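Local coordinates for protein Keto/oxoacid ferredoxin oxidoreductase, gamma subunit (Geobacter sulfurreducens, PDB 3ON3) that probably serves as the gamma subunit of a 2-oxoacid:ferredoxin oxidoreductase, an enzyme that oxidises 2-oxoacids and passes the electrons to ferredoxin, at residues S11-Q16 with A76-A81; F115-A121 with A131-A135; R48-K53 with E80-Y85; Q70-L74 with D88-V94. All coordinates share one frame; numbering follows the deposited sequence.

How the contacts relate
Contacts 1, 3 and 4 all use the connection that runs from strand 71-76 through helix 79-85 to strand 93-98, and contact 2 lies beyond it. Contacts 1 and 3 have centres 6 Å apart and share E80 and A81: strands 6-12 and 52-59 are neighbours in the sheet, and G12 O lies 2.8 Å from S52 N, a probable hydrogen bond. Contact 4, about 17 Å from contact 1 between centres, pairs the start of strand 71-76 with strand 93-98. Contact 2 meets contact 1 through L77 CD2 and I117 CG2, 3.8 Å apart. A sulfate ion, probably from crystallisation, lies about 6 Å from the Q16 side chain in contact 1.

Contact 1. Residues S11-Q16 with A76-A81; sequences SGAGGQ and ALTQEA
S11 and A76 form a parallel beta bridge at the C-terminal ends of strands 6-12 and 71-76, and past it a glycine-rich loop meets the N-terminus of helix 79-85. The bridge is evidenced by L77 N donating to S11 O at 2.9 Å, with an N-H...O angle of 156°. Beyond it the side chains decide the fit. Q16 has CG beside its backbone N (chi1 -74°) and an extended chain, which carries the amide back over the loop; its OE1 takes the N-H of A13 at 2.7 Å, an almost straight bond (171°) whose donor stands above the carbonyl plane. The same OE1 rests on L77 CB at 3.4 Å, the two side chains running antiparallel alongside one another. Replacing Q16 by an alanine would probably leave A13 N without this acceptor and open a gap beside L77. T78 is the N-cap of the helix: OG1, placed between N and the carbonyl carbon, accepts from A81 N at 3.0 Å, while CG2 turns to the loop near A13 and Q16. G12 passes close to L77, and a side chain there would clash with the Q16 amide oxygen. On the face shared by S11 and A76, S11 OG is hydrogen-bonded to L75 O and touches A81 CB at 3.4 Å.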
loop_
_atom_site.group_PDB
_atom_site.type_symbol
_atom_site.label_atom_id
_atom_site.label_comp_id
_atom_site.label_asym_id
_atom_site.label_seq_id
_atom_site.Cartn_x
_atom_site.Cartn_y
_atom_site.Cartn_z
ATOM N N SER B 11 -5.084 -6.803 -10.431
ATOM C CA SER B 11 -5.084 -5.798 -11.482
ATOM C C SER B 11 -6.486 -5.352 -11.857
ATOM O O SER B 11 -7.473 -6.052 -11.614
ATOM C CB SER B 11 -4.286 -6.257 -12.717
ATOM O OG SER B 11 -4.858 -7.390 -13.352
ATOM N N GLY B 12 -6.563 -4.169 -12.437
ATOM C CA GLY B 12 -7.825 -3.611 -12.861
ATOM C C GLY B 12 -7.554 -2.168 -13.184
ATOM O O GLY B 12 -6.605 -1.869 -13.899
ATOM N N ALA B 13 -8.368 -1.277 -12.636
ATOM C CA ALA B 13 -8.233 0.138 -12.922
ATOM C C ALA B 13 -7.837 0.894 -11.667
ATOM O O ALA B 13 -7.851 0.346 -10.566
ATOM C CB ALA B 13 -9.519 0.693 -13.497
ATOM N N GLY B 14 -7.511 2.165 -11.856
ATOM C CA GLY B 14 -6.917 2.993 -10.831
ATOM C C GLY B 14 -7.658 3.131 -9.533
ATOM O O GLY B 14 -7.082 2.917 -8.474
ATOM N N GLY B 15 -8.921 3.518 -9.574
ATOM C CA GLY B 15 -9.617 3.740 -8.313
ATOM C C GLY B 15 -10.289 2.515 -7.713
ATOM O O GLY B 15 -11.288 2.644 -7.004
ATOM N N GLN B 16 -9.750 1.327 -7.970
ATOM C CA GLN B 16 -10.439 0.105 -7.539
ATOM C C GLN B 16 -9.988 -0.484 -6.192
ATOM O O GLN B 16 -10.585 -1.456 -5.695
ATOM C CB GLN B 16 -10.431 -0.942 -8.654
ATOM C CG GLN B 16 -11.411 -0.597 -9.768
ATOM C CD GLN B 16 -11.394 -1.600 -10.912
ATOM O OE1 GLN B 16 -10.396 -2.277 -11.158
ATOM N NE2 GLN B 16 -12.509 -1.699 -11.612
ATOM N N ALA B 76 -8.013 -9.856 -12.382
ATOM C CA ALA B 76 -8.237 -8.808 -13.374
ATOM C C ALA B 76 -9.687 -8.330 -13.326
ATOM O O ALA B 76 -10.606 -9.058 -13.692
ATOM C CB ALA B 76 -7.880 -9.301 -14.782
ATOM N N LEU B 77 -9.891 -7.095 -12.885
ATOM C CA LEU B 77 -11.242 -6.556 -12.775
ATOM C C LEU B 77 -11.719 -5.905 -14.084
ATOM O O LEU B 77 -12.915 -5.644 -14.259
ATOM C CB LEU B 77 -11.332 -5.568 -11.600
ATOM C CG LEU B 77 -11.323 -6.174 -10.186
ATOM C CD1 LEU B 77 -11.300 -5.079 -9.117
ATOM C CD2 LEU B 77 -12.510 -7.128 -9.974
ATOM N N THR B 78 -10.779 -5.653 -14.996
ATOM C CA THR B 78 -11.088 -5.074 -16.309
ATOM C C THR B 78 -10.448 -5.866 -17.446
ATOM O O THR B 78 -9.412 -6.502 -17.256
ATOM C CB THR B 78 -10.588 -3.611 -16.434
ATOM O OG1 THR B 78 -9.157 -3.600 -16.522
ATOM C CG2 THR B 78 -11.045 -2.765 -15.246
ATOM N N GLN B 79 -11.074 -5.816 -18.620
ATOM C CA GLN B 79 -10.552 -6.431 -19.857
ATOM C C GLN B 79 -9.118 -5.998 -20.157
ATOM O O GLN B 79 -8.249 -6.812 -20.475
ATOM C CB GLN B 79 -11.449 -6.066 -21.048
ATOM C CG GLN B 79 -11.112 -6.799 -22.345
ATOM C CD GLN B 79 -11.322 -8.295 -22.230
ATOM O OE1 GLN B 79 -12.448 -8.764 -22.094
ATOM N NE2 GLN B 79 -10.234 -9.052 -22.285
ATOM N N GLU B 80 -8.908 -4.693 -20.062
ATOM C CA GLU B 80 -7.595 -4.052 -20.126
ATOM C C GLU B 80 -6.532 -4.709 -19.240
ATOM O O GLU B 80 -5.435 -5.013 -19.696
ATOM C CB GLU B 80 -7.743 -2.579 -19.740
ATOM C CG GLU B 80 -8.556 -1.734 -20.736
ATOM C CD GLU B 80 -9.968 -2.282 -21.025
ATOM O OE1 GLU B 80 -10.557 -2.984 -20.163
ATOM O OE2 GLU B 80 -10.493 -1.999 -22.131
ATOM N N ALA B 81 -6.867 -4.925 -17.973
ATOM C CA ALA B 81 -5.961 -5.582 -17.037
ATOM C C ALA B 81 -5.651 -7.004 -17.487
ATOM O O ALA B 81 -4.506 -7.462 -17.446
ATOM C CB ALA B 81 -6.575 -5.594 -15.651
#

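Contact 2. Residues F115-A121 with A131-A135; sequences FNIINTA and ANIVA
The ring of F115 meets V134 at its edge: CG1 of V134 lies near the ring plane, 3.9 Å from CZ, and the two side chains approach at a slant. On one face of the ring sits CG1 of I117, 3.7 Å above the plane and offset toward the rim, while N116 OD1 and T120 OG1 lie in plane at the edge. K177 from helix 164-181 also packs against this ring and donates to T120 OG1. That hydroxyl in turn gives its proton to N116 O at 2.9 Å, from above the carbonyl plane; since T120 N uses the same oxygen, two donors from one residue grip the first turn of helix 117-125.

V134 is the central side chain of the contact. With CG1 anti to the backbone N (chi1 -176°), that methyl enters between F115, I117 and T120, whereas CG2 turns to A121 CB at 3.8 Å. I117 answers with CG2, which reaches A131 O at 3.6 Å and also touches A135 CB. Closest of all is the alanine pair: A121 CB approaches A131 CA to 3.4 Å, tighter than usual carbon contact, consistent with small residues letting the backbones come together there. No hydrogen bond crosses the interface, so apolar packing carries it.

The axes of segments 117-121 and 131-135 come within 8.2 Å at a crossing angle of 120°. These consecutive helices pack on the same face of the sheet of this alpha/beta fold, where I117 and A135 both touch L75.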
loop_
_atom_site.group_PDB
_atom_site.type_symbol
_atom_site.label_atom_id
_atom_site.label_comp_id
_atom_site.label_asym_id
_atom_site.label_seq_id
_atom_site.Cartn_x
_atom_site.Cartn_y
_atom_site.Cartn_z
ATOM N N PHE B 115 -16.787 -14.434 -12.010
ATOM C CA PHE B 115 -18.104 -14.093 -11.492
ATOM C C PHE B 115 -18.272 -12.601 -11.404
ATOM O O PHE B 115 -17.329 -11.852 -11.660
ATOM C CB PHE B 115 -18.444 -14.807 -10.160
ATOM C CG PHE B 115 -17.746 -14.256 -8.931
ATOM C CD1 PHE B 115 -18.360 -13.292 -8.143
ATOM C CD2 PHE B 115 -16.513 -14.757 -8.529
ATOM C CE1 PHE B 115 -17.752 -12.803 -6.982
ATOM C CE2 PHE B 115 -15.882 -14.281 -7.368
ATOM C CZ PHE B 115 -16.505 -13.295 -6.590
ATOM N N ASN B 116 -19.488 -12.179 -11.083
ATOM C CA ASN B 116 -19.826 -10.764 -11.045
ATOM C C ASN B 116 -19.282 -10.061 -9.803
ATOM O O ASN B 116 -20.041 -9.577 -8.976
ATOM C CB ASN B 116 -21.343 -10.577 -11.160
ATOM C CG ASN B 116 -22.110 -11.263 -10.040
ATOM O OD1 ASN B 116 -21.588 -12.142 -9.343
ATOM N ND2 ASN B 116 -23.361 -10.865 -9.866
ATOM N N ILE B 117 -17.960 -10.008 -9.696
ATOM C CA ILE B 117 -17.283 -9.394 -8.553
ATOM C C ILE B 117 -17.779 -7.993 -8.224
ATOM O O ILE B 117 -18.114 -7.684 -7.078
ATOM C CB ILE B 117 -15.765 -9.297 -8.782
ATOM C CG1 ILE B 117 -15.154 -10.695 -8.919
ATOM C CG2 ILE B 117 -15.113 -8.556 -7.627
ATOM C CD1 ILE B 117 -13.707 -10.720 -9.435
ATOM N N ILE B 118 -17.795 -7.136 -9.232
ATOM C CA ILE B 118 -18.141 -5.739 -9.025
ATOM C C ILE B 118 -19.608 -5.614 -8.620
ATOM O O ILE B 118 -19.962 -4.841 -7.739
ATOM C CB ILE B 118 -17.832 -4.887 -10.286
ATOM C CG1 ILE B 118 -16.366 -4.443 -10.283
ATOM C CG2 ILE B 118 -18.664 -3.639 -10.286
ATOM C CD1 ILE B 118 -15.560 -4.912 -11.445
ATOM N N ASN B 119 -20.451 -6.414 -9.253
ATOM C CA ASN B 119 -21.881 -6.336 -9.055
ATOM C C ASN B 119 -22.309 -7.004 -7.763
ATOM O O ASN B 119 -23.316 -6.634 -7.164
ATOM C CB ASN B 119 -22.594 -6.984 -10.229
ATOM C CG ASN B 119 -23.904 -6.324 -10.531
ATOM O OD1 ASN B 119 -24.957 -6.784 -10.087
ATOM N ND2 ASN B 119 -23.853 -5.225 -11.276
ATOM N N THR B 120 -21.547 -8.005 -7.343
ATOM C CA THR B 120 -21.726 -8.558 -6.010
ATOM C C THR B 120 -21.568 -7.419 -5.000
ATOM O O THR B 120 -22.464 -7.162 -4.197
ATOM C CB THR B 120 -20.709 -9.675 -5.704
ATOM O OG1 THR B 120 -20.990 -10.826 -6.520
ATOM C CG2 THR B 120 -20.783 -10.068 -4.228
ATOM N N ALA B 121 -20.432 -6.725 -5.061
ATOM C CA ALA B 121 -20.176 -5.604 -4.168
ATOM C C ALA B 121 -21.297 -4.578 -4.252
ATOM O O ALA B 121 -21.812 -4.117 -3.226
ATOM C CB ALA B 121 -18.827 -4.946 -4.509
ATOM N N ALA B 131 -15.650 -3.667 -3.814
ATOM C CA ALA B 131 -15.475 -4.734 -4.804
ATOM C C ALA B 131 -14.124 -5.407 -4.630
ATOM O O ALA B 131 -14.009 -6.619 -4.778
ATOM C CB ALA B 131 -15.650 -4.206 -6.218
ATOM N N ASN B 132 -13.109 -4.621 -4.283
ATOM C CA ASN B 132 -11.788 -5.167 -3.975
ATOM C C ASN B 132 -11.788 -6.151 -2.805
ATOM O O ASN B 132 -10.935 -7.024 -2.747
ATOM C CB ASN B 132 -10.783 -4.044 -3.705
ATOM C CG ASN B 132 -11.179 -3.167 -2.526
ATOM O OD1 ASN B 132 -12.364 -2.982 -2.228
ATOM N ND2 ASN B 132 -10.182 -2.624 -1.846
ATOM N N ILE B 133 -12.736 -5.994 -1.879
ATOM C CA ILE B 133 -12.851 -6.889 -0.717
ATOM C C ILE B 133 -13.493 -8.192 -1.159
ATOM O O ILE B 133 -13.044 -9.264 -0.794
ATOM C CB ILE B 133 -13.673 -6.265 0.464
ATOM C CG1 ILE B 133 -13.105 -4.900 0.867
ATOM C CG2 ILE B 133 -13.701 -7.202 1.686
ATOM C CD1 ILE B 133 -11.577 -4.894 1.081
ATOM N N VAL B 134 -14.538 -8.082 -1.970
ATOM C CA VAL B 134 -15.089 -9.248 -2.653
ATOM C C VAL B 134 -14.016 -10.070 -3.363
ATOM O O VAL B 134 -13.932 -11.282 -3.181
ATOM C CB VAL B 134 -16.143 -8.865 -3.666
ATOM C CG1 VAL B 134 -16.755 -10.142 -4.287
ATOM C CG2 VAL B 134 -17.214 -8.016 -3.015
ATOM N N ALA B 135 -13.180 -9.403 -4.151
ATOM C CA ALA B 135 -12.156 -10.085 -4.939
ATOM C C ALA B 135 -11.129 -10.750 -4.025
ATOM O O ALA B 135 -10.575 -11.798 -4.334
ATOM C CB ALA B 135 -11.475 -9.092 -5.872
#

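Contact 3. Residues R48-K53 with E80-Y85; sequences RGGASK and EACDKY
A loop and the first residues of strand 52-59 pack on helix 79-85 in a partly buried contact, lying along the helix from E80 near its start to Y85 at its end. A51 is the meeting point. Its CB points toward the helix backbone and lies 3.4 Å from A81 N and close to A81 CA, while E80 CB flanks it at 3.8 Å. A51 O turns to the helix side chains: K84, extended beyond CG and with CG anti to the backbone N (chi1 -175°), stretches alongside to donate NZ to this oxygen at 3.2 Å, tilted 16° from the carbonyl plane. Y85 OH is 3.3 Å from A51 O, at best a weak bond. The guanidinium NH1 of R48 stands 4.1 Å from K84 NZ, and two like charges so close would probably disfavour one another somewhat.

The Y85 ring is sandwiched. Over one face lies K84 CG, above the centre; over the opposite face comes K53, whose CB is 4.1 Å from the ring centroid and 24° off its normal, a CH-pi contact. K53 CD follows on to reach Y85 CE1 at 3.5 Å. The amino end of K53 leads away from the ring to a salt bridge with E55.

Y85 also packs on S11 of strand 6-12 and L74 of strand 71-76, so the helix is set against three strands of one sheet, while R48 packs on I31 of the second subunit.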
loop_
_atom_site.group_PDB
_atom_site.type_symbol
_atom_site.label_atom_id
_atom_site.label_comp_id
_atom_site.label_asym_id
_atom_site.label_seq_id
_atom_site.Cartn_x
_atom_site.Cartn_y
_atom_site.Cartn_z
ATOM N N ARG B 48 -0.803 8.101 -14.617
ATOM C CA ARG B 48 -0.474 6.695 -14.817
ATOM C C ARG B 48 -1.734 5.838 -14.921
ATOM O O ARG B 48 -1.954 4.921 -14.117
ATOM C CB ARG B 48 0.442 6.190 -13.702
ATOM C CG ARG B 48 1.909 6.116 -14.100
ATOM C CD ARG B 48 2.126 5.032 -15.145
ATOM N NE ARG B 48 1.490 3.768 -14.762
ATOM C CZ ARG B 48 1.649 2.620 -15.416
ATOM N NH1 ARG B 48 1.029 1.526 -15.001
ATOM N NH2 ARG B 48 2.431 2.562 -16.487
ATOM N N GLY B 49 -2.548 6.147 -15.929
ATOM C CA GLY B 49 -3.787 5.435 -16.178
ATOM C C GLY B 49 -3.594 4.117 -16.904
ATOM O O GLY B 49 -2.554 3.468 -16.779
ATOM N N GLY B 50 -4.604 3.726 -17.672
ATOM C CA GLY B 50 -4.625 2.407 -18.292
ATOM C C GLY B 50 -4.890 1.355 -17.217
ATOM O O GLY B 50 -5.301 1.686 -16.101
ATOM N N ALA B 51 -4.653 0.093 -17.563
ATOM C CA ALA B 51 -4.765 -1.017 -16.615
ATOM C C ALA B 51 -3.594 -0.996 -15.642
ATOM O O ALA B 51 -2.453 -0.744 -16.025
ATOM C CB ALA B 51 -4.802 -2.336 -17.354
ATOM N N SER B 52 -3.873 -1.271 -14.378
ATOM C CA SER B 52 -2.848 -1.143 -13.353
ATOM C C SER B 52 -2.837 -2.366 -12.453
ATOM O O SER B 52 -3.791 -3.140 -12.451
ATOM C CB SER B 52 -3.092 0.131 -12.551
ATOM O OG SER B 52 -3.496 1.164 -13.436
ATOM N N LYS B 53 -1.755 -2.550 -11.706
ATOM C CA LYS B 53 -1.639 -3.714 -10.836
ATOM C C LYS B 53 -0.864 -3.403 -9.571
ATOM O O LYS B 53 -0.037 -2.477 -9.533
ATOM C CB LYS B 53 -0.933 -4.864 -11.550
ATOM C CG LYS B 53 0.531 -4.564 -11.872
ATOM C CD LYS B 53 1.295 -5.822 -12.219
ATOM C CE LYS B 53 2.766 -5.514 -12.431
ATOM N NZ LYS B 53 3.360 -4.937 -11.200
ATOM N N GLU B 80 -8.908 -4.693 -20.062
ATOM C CA GLU B 80 -7.595 -4.052 -20.126
ATOM C C GLU B 80 -6.532 -4.709 -19.240
ATOM O O GLU B 80 -5.435 -5.013 -19.696
ATOM C CB GLU B 80 -7.743 -2.579 -19.740
ATOM C CG GLU B 80 -8.556 -1.734 -20.736
ATOM C CD GLU B 80 -9.968 -2.282 -21.025
ATOM O OE1 GLU B 80 -10.557 -2.984 -20.163
ATOM O OE2 GLU B 80 -10.493 -1.999 -22.131
ATOM N N ALA B 81 -6.867 -4.925 -17.973
ATOM C CA ALA B 81 -5.961 -5.582 -17.037
ATOM C C ALA B 81 -5.651 -7.004 -17.487
ATOM O O ALA B 81 -4.506 -7.462 -17.446
ATOM C CB ALA B 81 -6.575 -5.594 -15.651
ATOM N N CYS B 82 -6.692 -7.700 -17.917
ATOM C CA CYS B 82 -6.566 -9.080 -18.335
ATOM C C CYS B 82 -5.700 -9.178 -19.593
ATOM O O CYS B 82 -4.791 -10.010 -19.681
ATOM C CB CYS B 82 -7.952 -9.659 -18.596
ATOM S SG CYS B 82 -7.945 -11.408 -18.900
ATOM N N ASP B 83 -6.003 -8.326 -20.567
ATOM C CA ASP B 83 -5.201 -8.231 -21.786
ATOM C C ASP B 83 -3.736 -7.959 -21.461
ATOM O O ASP B 83 -2.839 -8.678 -21.899
ATOM C CB ASP B 83 -5.732 -7.105 -22.668
ATOM C CG ASP B 83 -7.120 -7.382 -23.194
ATOM O OD1 ASP B 83 -7.600 -8.522 -23.033
ATOM O OD2 ASP B 83 -7.730 -6.459 -23.772
ATOM N N LYS B 84 -3.511 -6.919 -20.672
ATOM C CA LYS B 84 -2.167 -6.489 -20.302
ATOM C C LYS B 84 -1.382 -7.492 -19.453
ATOM O O LYS B 84 -0.171 -7.629 -19.605
ATOM C CB LYS B 84 -2.250 -5.152 -19.563
ATOM C CG LYS B 84 -0.916 -4.510 -19.216
ATOM C CD LYS B 84 -1.142 -3.079 -18.754
ATOM C CE LYS B 84 0.167 -2.349 -18.480
ATOM N NZ LYS B 84 -0.050 -0.897 -18.192
ATOM N N TYR B 85 -2.055 -8.196 -18.553
ATOM C CA TYR B 85 -1.319 -8.901 -17.512
ATOM C C TYR B 85 -1.283 -10.431 -17.568
ATOM O O TYR B 85 -0.425 -11.046 -16.932
ATOM C CB TYR B 85 -1.795 -8.422 -16.158
ATOM C CG TYR B 85 -1.397 -6.996 -15.871
ATOM C CD1 TYR B 85 -0.058 -6.622 -15.852
ATOM C CD2 TYR B 85 -2.356 -6.026 -15.610
ATOM C CE1 TYR B 85 0.318 -5.312 -15.590
ATOM C CE2 TYR B 85 -1.999 -4.722 -15.342
ATOM C CZ TYR B 85 -0.657 -4.365 -15.328
ATOM O OH TYR B 85 -0.294 -3.058 -15.049
#

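Contact 4. Residues Q70-L74 with D88-V94; sequences QCDAL and DLKEGGV
K90 and D72 cross at a slant, the lysine passing the carboxylate with its methylene chain: CE comes to 3.0 Å from D72 OD1, but NZ stays 4.1 Å from that oxygen, too far for a salt bridge. CG of K90 sits between its backbone N and carbonyl carbon (chi1 73°), and a bend at chi4 turns NZ aside. The other carboxylate oxygen, OD2, is held by the backbone N of E7. With a glycine for K90, D72 OD1 would probably lose the packing of CE and a nearby positive charge, and the Q70 amide is likely to turn more freely. Q70 lies across K90 from the other direction: its extended chain carries CG over D88 O and OE1 to 3.5 Å from K90 CB. A water donates to this OE1 and accepts from E91 N, bridging the two segments.

On the buried side, L89 has CG anti to the backbone N (chi1 174°), and its CD1 tucks in near C71 O at 3.5 Å and D72 O, filling the corner where both chains bend. A73 and V94 meet CB to CB at 3.7 Å on the sheet face covered by helix 131-143. G93 has no side chain where a CB would clash with D72 O and L89 CD1.

K90 N gives a nearly straight bond (178°) to C71 O, before a type II turn at K90-G93. The parallel pairing of strands 71-76 and 93-98 rests on the A73-V94 bridge, with V94 N bonded to D72 O and L74 N to V94 O at 2.8 Å; helix 79-85 links them in a beta-alpha-beta crossover.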
loop_
_atom_site.group_PDB
_atom_site.type_symbol
_atom_site.label_atom_id
_atom_site.label_comp_id
_atom_site.label_asym_id
_atom_site.label_seq_id
_atom_site.Cartn_x
_atom_site.Cartn_y
_atom_site.Cartn_z
ATOM N N GLN B 70 7.229 -15.001 -13.293
ATOM C CA GLN B 70 5.842 -15.382 -13.547
ATOM C C GLN B 70 5.051 -15.475 -12.251
ATOM O O GLN B 70 5.556 -15.957 -11.235
ATOM C CB GLN B 70 5.755 -16.697 -14.317
ATOM C CG GLN B 70 5.831 -16.510 -15.818
ATOM C CD GLN B 70 5.391 -17.738 -16.587
ATOM O OE1 GLN B 70 5.531 -18.870 -16.113
ATOM N NE2 GLN B 70 4.848 -17.522 -17.784
ATOM N N CYS B 71 3.810 -15.009 -12.283
ATOM C CA CYS B 71 3.003 -15.030 -11.076
ATOM C C CYS B 71 2.114 -16.273 -11.010
ATOM O O CYS B 71 1.869 -16.934 -12.019
ATOM C CB CYS B 71 2.223 -13.725 -10.897
ATOM S SG CYS B 71 0.867 -13.443 -12.022
ATOM N N ASP B 72 1.660 -16.596 -9.805
ATOM C CA ASP B 72 0.955 -17.840 -9.567
ATOM C C ASP B 72 -0.544 -17.632 -9.671
ATOM O O ASP B 72 -1.288 -18.556 -9.944
ATOM C CB ASP B 72 1.325 -18.393 -8.201
ATOM C CG ASP B 72 2.793 -18.722 -8.089
ATOM O OD1 ASP B 72 3.166 -19.866 -8.409
ATOM O OD2 ASP B 72 3.583 -17.842 -7.683
ATOM N N ALA B 73 -0.971 -16.392 -9.492
ATOM C CA ALA B 73 -2.386 -16.070 -9.493
ATOM C C ALA B 73 -2.577 -14.645 -9.944
ATOM O O ALA B 73 -1.747 -13.778 -9.671
ATOM C CB ALA B 73 -2.977 -16.259 -8.082
ATOM N N LEU B 74 -3.686 -14.381 -10.609
ATOM C CA LEU B 74 -3.922 -13.033 -11.105
ATOM C C LEU B 74 -5.383 -12.622 -11.043
ATOM O O LEU B 74 -6.266 -13.311 -11.558
ATOM C CB LEU B 74 -3.415 -12.899 -12.541
ATOM C CG LEU B 74 -3.827 -11.595 -13.233
ATOM C CD1 LEU B 74 -2.973 -10.389 -12.759
ATOM C CD2 LEU B 74 -3.765 -11.736 -14.744
ATOM N N ASP B 88 1.880 -12.914 -18.017
ATOM C CA ASP B 88 2.786 -13.173 -16.899
ATOM C C ASP B 88 2.323 -14.355 -16.047
ATOM O O ASP B 88 3.133 -15.050 -15.443
ATOM C CB ASP B 88 2.930 -11.922 -16.032
ATOM C CG ASP B 88 3.364 -10.703 -16.833
ATOM O OD1 ASP B 88 4.102 -10.872 -17.834
ATOM O OD2 ASP B 88 2.963 -9.578 -16.464
ATOM N N LEU B 89 1.019 -14.589 -16.020
ATOM C CA LEU B 89 0.465 -15.677 -15.210
ATOM C C LEU B 89 0.932 -17.048 -15.707
ATOM O O LEU B 89 0.720 -17.396 -16.867
ATOM C CB LEU B 89 -1.052 -15.617 -15.225
ATOM C CG LEU B 89 -1.762 -16.779 -14.543
ATOM C CD1 LEU B 89 -1.526 -16.749 -13.026
ATOM C CD2 LEU B 89 -3.226 -16.674 -14.877
ATOM N N LYS B 90 1.568 -17.821 -14.831
ATOM C CA LYS B 90 2.097 -19.119 -15.214
ATOM C C LYS B 90 0.968 -20.049 -15.657
ATOM O O LYS B 90 -0.175 -19.899 -15.221
ATOM C CB LYS B 90 2.873 -19.750 -14.058
ATOM C CG LYS B 90 1.986 -20.246 -12.936
ATOM C CD LYS B 90 2.719 -21.209 -12.010
ATOM C CE LYS B 90 1.935 -21.422 -10.717
ATOM N NZ LYS B 90 0.495 -21.772 -10.944
ATOM N N GLU B 91 1.292 -21.004 -16.526
ATOM C CA GLU B 91 0.318 -21.988 -16.997
ATOM C C GLU B 91 -0.233 -22.828 -15.853
ATOM O O GLU B 91 0.523 -23.336 -15.034
ATOM C CB GLU B 91 0.941 -22.910 -18.046
ATOM C CG GLU B 91 -0.082 -23.715 -18.828
ATOM C CD GLU B 91 0.334 -25.159 -19.021
ATOM O OE1 GLU B 91 0.816 -25.771 -18.043
ATOM O OE2 GLU B 91 0.177 -25.681 -20.144
ATOM N N GLY B 92 -1.552 -22.987 -15.817
ATOM C CA GLY B 92 -2.216 -23.673 -14.724
ATOM C C GLY B 92 -2.386 -22.766 -13.515
ATOM O O GLY B 92 -2.886 -23.190 -12.473
ATOM N N GLY B 93 -1.967 -21.509 -13.651
ATOM C CA GLY B 93 -2.088 -20.548 -12.573
ATOM C C GLY B 93 -3.527 -20.126 -12.398
ATOM O O GLY B 93 -4.370 -20.386 -13.251
ATOM N N VAL B 94 -3.805 -19.478 -11.272
ATOM C CA VAL B 94 -5.151 -19.028 -10.934
ATOM C C VAL B 94 -5.499 -17.741 -11.670
ATOM O O VAL B 94 -4.775 -16.750 -11.598
ATOM C CB VAL B 94 -5.308 -18.830 -9.395
ATOM C CG1 VAL B 94 -6.520 -17.961 -9.058
ATOM C CG2 VAL B 94 -5.412 -20.172 -8.708
HETATM O O HOH W 1 4.172 -20.780 -17.525
#